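Local coordinates for EAL/GGDEF domain protein (Methylococcus capsulatus, PDB 3ICL) that contains a GGDEF domain, a mixed alpha/beta module of the nucleotide cyclase clan that is widespread in bacterial signalling proteins, at residues A[10-13]-A[14-18]; A[109-113]-A[114-118]; A[141-144]-A[145-149]. The protein carries 1 engineered substitution. All coordinates share one frame; numbering follows the deposited sequence.

Interaction 1: A[10-13]-A[14-18]; sequences RQLF and CDRLL
Arg-10 meets Cys-14 through the backbone, its O accepting from Cys-14 N at 2.9 Å, while its side chain leaves the helix for Arg-76 O and Thr-83 OG1. Gln-11 adds a side-chain bond to its helical one: NE2 gives a hydrogen to Asp-15 OD1 at 2.9 Å. The N-H...O angle of 138° is bent, and although OD1 lies close to the amide plane, NE2 approaches it from 35° above the carboxylate plane. Leu-12 sits over the flat group of Arg-16, with CG 4.1 Å above the guanidinium plane and over its centre. The bend in the Arg-16 chain at chi2 (-75°) carries the group back toward Leu-12, and NH1 is held by Thr-73 OG1. Phe-13 turns to the buried side, where CE1 lies 3.9 Å from Leu-17 CD2, and its O accepts from Leu-17 N at 2.8 Å. Both side chains also pack on Leu-33 and Leu-85. Chemically, then, the helix is two-sided: Phe-13 and Leu-17 give an apolar seam against the sheet, whereas the bent, out-of-plane geometry of the Gln-11 to Asp-15 bond on the exposed surface suggests only a modest contribution to holding the turn.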
loop_
_atom_site.group_PDB
_atom_site.type_symbol
_atom_site.label_atom_id
_atom_site.label_comp_id
_atom_site.label_asym_id
_atom_site.label_seq_id
_atom_site.Cartn_x
_atom_site.Cartn_y
_atom_site.Cartn_z
ATOM N N ARG A 10 13.414 -1.858 -1.038
ATOM C CA ARG A 10 12.684 -2.968 -1.631
ATOM C C ARG A 10 13.254 -4.276 -1.071
ATOM O O ARG A 10 12.529 -5.238 -0.844
ATOM C CB ARG A 10 12.843 -2.908 -3.157
ATOM C CG ARG A 10 12.227 -4.053 -3.944
ATOM C CD ARG A 10 10.783 -4.306 -3.552
ATOM N NE ARG A 10 10.005 -3.078 -3.438
ATOM C CZ ARG A 10 8.790 -3.028 -2.902
ATOM N NH1 ARG A 10 8.221 -4.135 -2.442
ATOM N NH2 ARG A 10 8.152 -1.873 -2.801
ATOM N N GLN A 11 14.563 -4.291 -0.837
ATOM C CA GLN A 11 15.242 -5.474 -0.307
ATOM C C GLN A 11 14.801 -5.774 1.119
ATOM O O GLN A 11 14.552 -6.929 1.474
ATOM C CB GLN A 11 16.759 -5.266 -0.327
ATOM C CG GLN A 11 17.562 -6.426 0.247
ATOM C CD GLN A 11 17.432 -7.689 -0.575
ATOM O OE1 GLN A 11 17.778 -7.714 -1.758
ATOM N NE2 GLN A 11 16.931 -8.749 0.048
ATOM N N LEU A 12 14.724 -4.734 1.943
ATOM C CA LEU A 12 14.315 -4.905 3.328
ATOM C C LEU A 12 12.854 -5.339 3.382
ATOM O O LEU A 12 12.483 -6.203 4.178
ATOM C CB LEU A 12 14.506 -3.603 4.113
ATOM C CG LEU A 12 14.136 -3.671 5.598
ATOM C CD1 LEU A 12 14.869 -4.829 6.273
ATOM C CD2 LEU A 12 14.482 -2.347 6.263
ATOM N N PHE A 13 12.020 -4.744 2.538
ATOM C CA PHE A 13 10.611 -5.126 2.516
ATOM C C PHE A 13 10.543 -6.614 2.184
ATOM O O PHE A 13 9.819 -7.382 2.816
ATOM C CB PHE A 13 9.843 -4.324 1.464
ATOM C CG PHE A 13 8.400 -4.739 1.329
ATOM C CD1 PHE A 13 8.044 -5.823 0.531
ATOM C CD2 PHE A 13 7.406 -4.074 2.041
ATOM C CE1 PHE A 13 6.715 -6.244 0.445
ATOM C CE2 PHE A 13 6.074 -4.484 1.964
ATOM C CZ PHE A 13 5.729 -5.574 1.163
ATOM N N CYS A 14 11.319 -7.003 1.181
ATOM C CA CYS A 14 11.395 -8.386 0.735
ATOM C C CYS A 14 11.771 -9.305 1.897
ATOM O O CYS A 14 11.164 -10.357 2.091
ATOM C CB CYS A 14 12.433 -8.494 -0.383
ATOM S SG CYS A 14 12.916 -10.173 -0.833
ATOM N N ASP A 15 12.781 -8.905 2.662
ATOM C CA ASP A 15 13.230 -9.700 3.799
ATOM C C ASP A 15 12.133 -9.790 4.860
ATOM O O ASP A 15 11.903 -10.853 5.445
ATOM C CB ASP A 15 14.488 -9.080 4.417
ATOM C CG ASP A 15 15.712 -9.204 3.521
ATOM O OD1 ASP A 15 15.615 -9.808 2.424
ATOM O OD2 ASP A 15 16.782 -8.696 3.929
ATOM N N ARG A 16 11.466 -8.667 5.105
ATOM C CA ARG A 16 10.388 -8.604 6.088
ATOM C C ARG A 16 9.252 -9.543 5.692
ATOM O O ARG A 16 8.713 -10.273 6.525
ATOM C CB ARG A 16 9.848 -7.172 6.181
ATOM C CG ARG A 16 10.831 -6.151 6.735
ATOM C CD ARG A 16 11.002 -6.292 8.238
ATOM N NE ARG A 16 11.832 -5.225 8.798
ATOM C CZ ARG A 16 11.512 -3.933 8.786
ATOM N NH1 ARG A 16 10.373 -3.527 8.240
ATOM N NH2 ARG A 16 12.329 -3.041 9.332
ATOM N N LEU A 17 8.887 -9.516 4.416
ATOM C CA LEU A 17 7.806 -10.356 3.913
ATOM C C LEU A 17 8.126 -11.844 4.039
ATOM O O LEU A 17 7.284 -12.645 4.454
ATOM C CB LEU A 17 7.510 -10.001 2.450
ATOM C CG LEU A 17 6.445 -10.810 1.695
ATOM C CD1 LEU A 17 5.200 -10.993 2.540
ATOM C CD2 LEU A 17 6.104 -10.093 0.400
ATOM N N LEU A 18 9.346 -12.216 3.680
ATOM C CA LEU A 18 9.743 -13.612 3.768
ATOM C C LEU A 18 9.640 -14.101 5.210
ATOM O O LEU A 18 9.147 -15.194 5.465
ATOM C CB LEU A 18 11.169 -13.786 3.241
ATOM C CG LEU A 18 11.315 -13.543 1.735
ATOM C CD1 LEU A 18 12.774 -13.676 1.320
ATOM C CD2 LEU A 18 10.447 -14.540 0.978
#

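Interaction 2: A[109-113]-A[114-118]; sequences PFVFG and AQQIV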
loop_
_atom_site.group_PDB
_atom_site.type_symbol
_atom_site.label_atom_id
_atom_site.label_comp_id
_atom_site.label_asym_id
_atom_site.label_seq_id
_atom_site.Cartn_x
_atom_site.Cartn_y
_atom_site.Cartn_z
ATOM N N PRO A 109 -6.975 16.144 2.524
ATOM C CA PRO A 109 -6.146 16.923 1.596
ATOM C C PRO A 109 -4.673 17.016 1.990
ATOM O O PRO A 109 -4.314 16.858 3.154
ATOM C CB PRO A 109 -6.822 18.296 1.594
ATOM C CG PRO A 109 -8.264 17.964 1.901
ATOM C CD PRO A 109 -8.122 16.940 2.999
ATOM N N PHE A 110 -3.828 17.246 0.990
ATOM C CA PHE A 110 -2.393 17.422 1.184
ATOM C C PHE A 110 -2.184 18.877 0.790
ATOM O O PHE A 110 -2.287 19.226 -0.385
ATOM C CB PHE A 110 -1.603 16.514 0.243
ATOM C CG PHE A 110 -1.633 15.062 0.628
ATOM C CD1 PHE A 110 -0.721 14.553 1.550
ATOM C CD2 PHE A 110 -2.572 14.202 0.070
ATOM C CE1 PHE A 110 -0.741 13.205 1.907
ATOM C CE2 PHE A 110 -2.600 12.848 0.421
ATOM C CZ PHE A 110 -1.682 12.352 1.340
ATOM N N VAL A 111 -1.906 19.736 1.760
ATOM C CA VAL A 111 -1.736 21.145 1.439
ATOM C C VAL A 111 -0.284 21.564 1.262
ATOM O O VAL A 111 0.517 21.479 2.186
ATOM C CB VAL A 111 -2.394 22.043 2.513
ATOM C CG1 VAL A 111 -2.371 23.495 2.059
ATOM C CG2 VAL A 111 -3.829 21.590 2.763
ATOM N N PHE A 112 0.042 22.005 0.053
ATOM C CA PHE A 112 1.382 22.468 -0.275
ATOM C C PHE A 112 1.234 23.948 -0.597
ATOM O O PHE A 112 0.728 24.316 -1.659
ATOM C CB PHE A 112 1.921 21.689 -1.477
ATOM C CG PHE A 112 2.068 20.211 -1.217
ATOM C CD1 PHE A 112 2.965 19.747 -0.258
ATOM C CD2 PHE A 112 1.295 19.288 -1.909
ATOM C CE1 PHE A 112 3.089 18.385 0.010
ATOM C CE2 PHE A 112 1.412 17.924 -1.650
ATOM C CZ PHE A 112 2.312 17.473 -0.687
ATOM N N GLY A 113 1.660 24.796 0.333
ATOM C CA GLY A 113 1.514 26.222 0.132
ATOM C C GLY A 113 0.023 26.503 0.118
ATOM O O GLY A 113 -0.698 26.076 1.018
ATOM N N ALA A 114 -0.446 27.209 -0.901
ATOM C CA ALA A 114 -1.865 27.514 -1.024
ATOM C C ALA A 114 -2.518 26.523 -1.988
ATOM O O ALA A 114 -3.666 26.706 -2.403
ATOM C CB ALA A 114 -2.055 28.943 -1.540
ATOM N N GLN A 115 -1.783 25.473 -2.343
ATOM C CA GLN A 115 -2.294 24.476 -3.271
ATOM C C GLN A 115 -2.822 23.229 -2.570
ATOM O O GLN A 115 -2.068 22.482 -1.946
ATOM C CB GLN A 115 -1.203 24.088 -4.273
ATOM C CG GLN A 115 -1.692 23.250 -5.446
ATOM C CD GLN A 115 -2.932 23.827 -6.099
ATOM O OE1 GLN A 115 -4.047 23.627 -5.619
ATOM N NE2 GLN A 115 -2.743 24.557 -7.189
ATOM N N GLN A 116 -4.131 23.026 -2.677
ATOM C CA GLN A 116 -4.798 21.872 -2.083
ATOM C C GLN A 116 -4.647 20.695 -3.036
ATOM O O GLN A 116 -4.904 20.829 -4.233
ATOM C CB GLN A 116 -6.291 22.160 -1.894
ATOM C CG GLN A 116 -6.606 23.322 -0.970
ATOM C CD GLN A 116 -6.555 22.932 0.491
ATOM O OE1 GLN A 116 -7.360 22.122 0.956
ATOM N NE2 GLN A 116 -5.606 23.503 1.224
ATOM N N ILE A 117 -4.218 19.549 -2.518
ATOM C CA ILE A 117 -4.076 18.369 -3.360
ATOM C C ILE A 117 -4.867 17.196 -2.788
ATOM O O ILE A 117 -4.750 16.861 -1.604
ATOM C CB ILE A 117 -2.602 17.925 -3.515
ATOM C CG1 ILE A 117 -1.774 19.031 -4.173
ATOM C CG2 ILE A 117 -2.536 16.665 -4.370
ATOM C CD1 ILE A 117 -2.260 19.419 -5.553
ATOM N N VAL A 118 -5.690 16.593 -3.638
ATOM C CA VAL A 118 -6.487 15.445 -3.248
ATOM C C VAL A 118 -6.087 14.296 -4.168
ATOM O O VAL A 118 -6.242 14.381 -5.382
ATOM C CB VAL A 118 -8.001 15.734 -3.389
ATOM C CG1 VAL A 118 -8.311 16.242 -4.790
ATOM C CG2 VAL A 118 -8.801 14.474 -3.090
#
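Phe-110 and Ile-117 face each other as an antiparallel hydrogen-bonded pair, Phe-110 N giving to Ile-117 O at 2.8 Å and Ile-117 N to Phe-110 O at 2.9 Å. The Phe-110 ring presents its edge to the same carbonyl: Ile-117 O lies near the ring plane, 3.8 Å from CD2. Phe-112 and Gln-115 form the next hydrogen-bonded pair, next to the turn. With CG set beside its own N and opposite the carbonyl carbon (chi1 -63°), Phe-112 sends its ring over the face it shares with Phe-110 and Ile-117. There its edge meets the aliphatic branch of Ile-117, CD2 lying 3.8 Å from CG1, and the two side chains run roughly at right angles. Val-111 and Gln-116 make the intervening non-hydrogen-bonded pair on the other face, side by side and pointing the same way; the bent Gln-116 chain lays its amide along the valine methyls, though the fit is tight enough to make its exact placement doubtful. A type II' turn from Phe-112 to Gln-115 joins the strands, and the positive phi of Gly-113 (65°) suits glycine there. Strands 110-112 and 115-117 thus form a two-stranded hairpin lying against helix 50-67: Phe-110 packs on Leu-56, Ala-59 and Thr-60 and makes a cation-pi contact with Arg-63, Phe-112 rests on Val-52, and Arg-63 also bonds to Pro-109 O.

Interaction 3: A[141-144]-A[145-149]; sequences NADT and AMYHA. With SO4 (sulfate ion), chain C.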
loop_
_atom_site.group_PDB
_atom_site.type_symbol
_atom_site.label_atom_id
_atom_site.label_comp_id
_atom_site.label_asym_id
_atom_site.label_seq_id
_atom_site.Cartn_x
_atom_site.Cartn_y
_atom_site.Cartn_z
ATOM N N ASN A 141 -0.477 -11.074 -7.131
ATOM C CA ASN A 141 -1.921 -11.194 -6.992
ATOM C C ASN A 141 -2.518 -9.925 -6.374
ATOM O O ASN A 141 -3.591 -9.481 -6.779
ATOM C CB ASN A 141 -2.268 -12.446 -6.172
ATOM C CG ASN A 141 -2.065 -13.735 -6.960
ATOM O OD1 ASN A 141 -2.061 -14.829 -6.397
ATOM N ND2 ASN A 141 -1.903 -13.609 -8.274
ATOM N N ALA A 142 -1.828 -9.329 -5.406
ATOM C CA ALA A 142 -2.332 -8.089 -4.810
ATOM C C ALA A 142 -2.269 -6.999 -5.884
ATOM O O ALA A 142 -3.132 -6.122 -5.959
ATOM C CB ALA A 142 -1.477 -7.686 -3.605
ATOM N N ASP A 143 -1.237 -7.072 -6.723
ATOM C CA ASP A 143 -1.043 -6.103 -7.796
ATOM C C ASP A 143 -2.191 -6.212 -8.796
ATOM O O ASP A 143 -2.749 -5.202 -9.234
ATOM C CB ASP A 143 0.307 -6.359 -8.483
ATOM C CG ASP A 143 0.810 -5.152 -9.262
ATOM O OD1 ASP A 143 0.610 -4.008 -8.795
ATOM O OD2 ASP A 143 1.417 -5.349 -10.334
ATOM N N THR A 144 -2.553 -7.440 -9.146
ATOM C CA THR A 144 -3.643 -7.668 -10.085
ATOM C C THR A 144 -4.958 -7.150 -9.507
ATOM O O THR A 144 -5.748 -6.521 -10.212
ATOM C CB THR A 144 -3.792 -9.168 -10.414
ATOM O OG1 THR A 144 -2.603 -9.632 -11.066
ATOM C CG2 THR A 144 -4.988 -9.399 -11.323
ATOM N N ALA A 145 -5.197 -7.417 -8.226
ATOM C CA ALA A 145 -6.421 -6.950 -7.577
ATOM C C ALA A 145 -6.441 -5.421 -7.591
ATOM O O ALA A 145 -7.485 -4.799 -7.789
ATOM C CB ALA A 145 -6.478 -7.461 -6.144
HETATM N N MSE A 146 -5.272 -4.823 -7.386
HETATM C CA MSE A 146 -5.143 -3.370 -7.378
HETATM C C MSE A 146 -5.603 -2.771 -8.709
HETATM O O MSE A 146 -6.473 -1.902 -8.735
HETATM C CB MSE A 146 -3.687 -2.985 -7.123
HETATM C CG MSE A 146 -3.455 -1.498 -6.917
HETATM SE SE MSE A 146 -1.559 -1.067 -6.921
HETATM C CE MSE A 146 -1.319 -0.986 -8.854
ATOM N N TYR A 147 -5.012 -3.232 -9.810
ATOM C CA TYR A 147 -5.373 -2.726 -11.128
ATOM C C TYR A 147 -6.838 -2.979 -11.453
ATOM O O TYR A 147 -7.463 -2.189 -12.156
ATOM C CB TYR A 147 -4.469 -3.338 -12.206
ATOM C CG TYR A 147 -3.099 -2.695 -12.260
ATOM C CD1 TYR A 147 -2.961 -1.337 -12.549
ATOM C CD2 TYR A 147 -1.947 -3.437 -12.008
ATOM C CE1 TYR A 147 -1.709 -0.731 -12.583
ATOM C CE2 TYR A 147 -0.688 -2.843 -12.039
ATOM C CZ TYR A 147 -0.579 -1.487 -12.326
ATOM O OH TYR A 147 0.656 -0.887 -12.342
ATOM N N HIS A 148 -7.389 -4.077 -10.948
ATOM C CA HIS A 148 -8.799 -4.372 -11.181
ATOM C C HIS A 148 -9.621 -3.285 -10.501
ATOM O O HIS A 148 -10.559 -2.735 -11.084
ATOM C CB HIS A 148 -9.166 -5.743 -10.602
ATOM C CG HIS A 148 -8.830 -6.891 -11.506
ATOM N ND1 HIS A 148 -8.777 -8.195 -11.063
ATOM C CD2 HIS A 148 -8.556 -6.933 -12.831
ATOM C CE1 HIS A 148 -8.483 -8.991 -12.077
ATOM N NE2 HIS A 148 -8.344 -8.250 -13.161
ATOM N N ALA A 149 -9.254 -2.976 -9.262
ATOM C CA ALA A 149 -9.939 -1.948 -8.494
ATOM C C ALA A 149 -9.858 -0.621 -9.243
ATOM O O ALA A 149 -10.871 0.031 -9.480
ATOM C CB ALA A 149 -9.298 -1.814 -7.112
HETATM S S SO4 C . 0.216 2.898 -13.098
HETATM O O1 SO4 C . 0.963 1.728 -12.600
HETATM O O2 SO4 C . 1.134 4.050 -13.209
HETATM O O3 SO4 C . -0.354 2.589 -14.424
HETATM O O4 SO4 C . -0.872 3.232 -12.155
HETATM O O HOH W 1 1.828 -1.910 -10.024
#
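Thr-144 lays its methyl over the imidazole of His-148, a CH-pi contact in which CG2 stands 4.0 Å from the ring centroid and 29° off the normal. The torsion that puts CG2 anti to the backbone N (OG1 at chi1 -63°) also turns the hydroxyl back to Arg-140 O, so both branches of the threonine are engaged. One residue earlier, Asp-143 runs beside Tyr-147, the residue one turn further along the helix, with carboxylate and ring planes 66° apart and OD1 3.7 Å from CE2. No direct bond joins their polar ends; a water bridges them, donating to Asp-143 OD1 at 2.7 Å and to Tyr-147 OH at 2.8 Å. The phenol in turn gives its hydrogen to sulfate O1 at 2.6 Å, with that oxygen near the ring plane, and this second bond should help fix the hydroxyl's direction. Met-146, present as selenomethionine, places CE 3.5 Å above the centre of the Tyr-147 ring. The sulfate, probably from the crystallisation liquor, is also bonded to Lys-150 and Lys-81. Met-146 further touches Phe-35 and Asp-37 of strand 32-38, as befits helix 135-152, which packs on the sheet and connects strands 121-127 and 156-159 as the crossover of a beta-alpha-beta unit.

In the fold
Going from the N terminus, the three contacts follow one another in series; none nests in or crosses another. Interaction 1 lies on the first helix, 10-23, and ties it to strands 73-77, 81-86 and 32-38. Interaction 2 closes the short turn between strands 110-112 and 115-117, a hairpin apart from the main sheet, against helix 50-67. Its centre is 32 Å from that of interaction 1, on the opposite side of the chain's centre. Interaction 3 comes last, within helix 135-152. Nearest atoms of interactions 1 and 3 are about 9 Å apart, and both helices meet strand 32-38; Leu-17 also reaches Met-135 and Leu-139 on helix 135-152.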